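Local coordinates for protein HP1028 (Helicobacter pylori, PDB 4INN) that adopts a lipocalin beta-barrel fold and probably binds or carries a small ligand, at residues K49-E54 with I67-S73. The protein carries 1 engineered substitution. Numbering follows the deposited sequence.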
loop_
_atom_site.group_PDB
_atom_site.type_symbol
_atom_site.label_atom_id
_atom_site.label_comp_id
_atom_site.label_asym_id
_atom_site.label_seq_id
_atom_site.Cartn_x
_atom_site.Cartn_y
_atom_site.Cartn_z
ATOM N N LYS A 49 5.179 -8.434 -8.015
ATOM C CA LYS A 49 6.541 -7.930 -7.776
ATOM C C LYS A 49 6.660 -7.001 -6.600
ATOM O O LYS A 49 5.782 -6.211 -6.310
ATOM C CB LYS A 49 7.040 -7.142 -8.992
ATOM C CG LYS A 49 7.235 -7.973 -10.254
ATOM C CD LYS A 49 8.076 -7.226 -11.286
ATOM C CE LYS A 49 7.263 -6.177 -12.038
ATOM N NZ LYS A 49 8.119 -5.461 -13.043
ATOM N N SER A 50 7.796 -7.083 -5.952
ATOM C CA SER A 50 8.221 -6.078 -4.993
ATOM C C SER A 50 7.953 -4.674 -5.560
ATOM O O SER A 50 8.275 -4.382 -6.720
ATOM C CB SER A 50 9.712 -6.251 -4.692
ATOM O OG SER A 50 10.043 -5.592 -3.482
ATOM N N SER A 51 7.322 -3.824 -4.764
ATOM C CA SER A 51 7.074 -2.442 -5.182
ATOM C C SER A 51 7.281 -1.519 -4.022
ATOM O O SER A 51 7.343 -1.955 -2.880
ATOM C CB SER A 51 5.684 -2.269 -5.819
ATOM O OG SER A 51 4.649 -2.374 -4.859
ATOM N N PHE A 52 7.496 -0.246 -4.332
ATOM C CA PHE A 52 7.658 0.776 -3.308
ATOM C C PHE A 52 6.297 1.445 -3.198
ATOM O O PHE A 52 5.681 1.816 -4.227
ATOM C CB PHE A 52 8.724 1.804 -3.677
ATOM C CG PHE A 52 10.132 1.237 -3.844
ATOM C CD1 PHE A 52 10.854 0.745 -2.733
ATOM C CD2 PHE A 52 10.771 1.269 -5.097
ATOM C CE1 PHE A 52 12.151 0.267 -2.892
ATOM C CE2 PHE A 52 12.075 0.808 -5.254
ATOM C CZ PHE A 52 12.763 0.305 -4.160
ATOM N N VAL A 53 5.829 1.567 -1.958
ATOM C CA VAL A 53 4.556 2.181 -1.650
ATOM C C VAL A 53 4.656 3.192 -0.535
ATOM O O VAL A 53 5.469 3.021 0.344
ATOM C CB VAL A 53 3.543 1.144 -1.177
ATOM C CG1 VAL A 53 3.334 0.099 -2.262
ATOM C CG2 VAL A 53 3.994 0.502 0.121
ATOM N N GLU A 54 3.809 4.224 -0.581
ATOM C CA GLU A 54 3.727 5.223 0.474
ATOM C C GLU A 54 2.435 5.199 1.263
ATOM O O GLU A 54 1.369 5.305 0.690
ATOM C CB GLU A 54 3.891 6.633 -0.092
ATOM C CG GLU A 54 3.783 7.724 0.979
ATOM C CD GLU A 54 4.352 9.061 0.553
ATOM O OE1 GLU A 54 4.699 9.225 -0.647
ATOM O OE2 GLU A 54 4.459 9.966 1.418
ATOM N N ILE A 67 4.273 3.743 -5.758
ATOM C CA ILE A 67 5.177 4.701 -6.353
ATOM C C ILE A 67 5.768 4.109 -7.632
ATOM O O ILE A 67 5.567 4.638 -8.713
ATOM C CB ILE A 67 6.267 5.095 -5.335
ATOM C CG1 ILE A 67 5.650 5.972 -4.247
ATOM C CG2 ILE A 67 7.448 5.791 -6.016
ATOM C CD1 ILE A 67 6.567 6.172 -3.079
ATOM N N SER A 68 6.479 2.996 -7.492
ATOM C CA SER A 68 7.037 2.253 -8.629
ATOM C C SER A 68 7.434 0.856 -8.175
ATOM O O SER A 68 7.501 0.568 -6.976
ATOM C CB SER A 68 8.262 2.957 -9.223
ATOM O OG SER A 68 9.263 3.177 -8.223
ATOM N N ASP A 69 7.704 -0.003 -9.142
ATOM C CA ASP A 69 8.236 -1.314 -8.882
ATOM C C ASP A 69 9.705 -1.178 -8.635
ATOM O O ASP A 69 10.359 -0.285 -9.142
ATOM C CB ASP A 69 8.008 -2.252 -10.076
ATOM C CG ASP A 69 6.519 -2.578 -10.307
ATOM O OD1 ASP A 69 6.170 -2.909 -11.467
ATOM O OD2 ASP A 69 5.700 -2.494 -9.353
ATOM N N VAL A 70 10.222 -2.109 -7.859
ATOM C CA VAL A 70 11.617 -2.112 -7.485
ATOM C C VAL A 70 12.544 -2.102 -8.685
ATOM O O VAL A 70 13.591 -1.469 -8.652
ATOM C CB VAL A 70 11.922 -3.345 -6.632
ATOM C CG1 VAL A 70 13.407 -3.518 -6.432
ATOM C CG2 VAL A 70 11.238 -3.199 -5.290
ATOM N N ASP A 71 12.150 -2.807 -9.739
ATOM C CA ASP A 71 12.991 -2.955 -10.926
ATOM C C ASP A 71 12.862 -1.785 -11.908
ATOM O O ASP A 71 13.262 -1.907 -13.054
ATOM C CB ASP A 71 12.685 -4.296 -11.614
ATOM C CG ASP A 71 11.255 -4.383 -12.154
ATOM O OD1 ASP A 71 10.697 -3.356 -12.608
ATOM O OD2 ASP A 71 10.695 -5.501 -12.154
ATOM N N GLY A 72 12.287 -0.667 -11.461
ATOM C CA GLY A 72 12.172 0.540 -12.271
ATOM C C GLY A 72 11.134 0.531 -13.389
ATOM O O GLY A 72 10.958 1.542 -14.071
ATOM N N SER A 73 10.424 -0.578 -13.583
ATOM C CA SER A 73 9.584 -0.719 -14.769
ATOM C C SER A 73 8.455 0.311 -14.817
ATOM O O SER A 73 8.140 0.971 -13.820
ATOM C CB SER A 73 9.047 -2.141 -14.919
ATOM O OG SER A 73 8.391 -2.586 -13.756
#
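Lys49 reaches across to the turn that follows strand 61-69 and ends among Asp69, Asp71 and Ser73. Its CB points toward 67-73, and the chain makes its first contact at CD, which passes Asp71 OD2. A bend about CG-CD (chi3 -78°) swings CE toward Asp69 OD1 and Asp71 OD2; beyond it NZ runs straight on. Lys49 NZ donates to Asp71 OD2 at 2.7 Å, on the syn lone pair, and to Ser73 OG at 3.0 Å. A longer salt bridge joins Lys49 NZ to Asp69 OD1 at 3.6 Å. Asp69 also pairs with Lys92 through OD2, so it is shared between two lysines.

The backbone forms a type I turn from Asp69 to Gly72, closed by Gly72 N bonding to Asp69 O. An Asx turn overlaps its end and runs on to Ser73: Asp71 OD1 accepts from Ser73 N. Ser73 OG is a second donor to Asp71 OD1.

Beyond the lysine the backbones pair antiparallel. Phe52 N bonds to Ser68 O at 2.8 Å and Ile67 N to Phe52 O at 2.8 Å. Ile67 and Ser68 both lie opposite Phe52, a classic beta bulge. Val70 N meets Ser50 O at 3.2 Å. Val70 CG2 sits over one face of the Phe52 ring, 4.2 Å from its centroid, a CH-pi contact offset toward the rim. Ser68 OG lies at the ring edge.

The pair is the open end of the hairpin of strands 51-58 and 61-69 in the eight-stranded lipocalin barrel. Strand 38-41 flanks strand 51-58, its Gln41 touching Phe52 and Val70, while Leu155, Leu163 and Leu165, around helix 157-162, pack on Phe52.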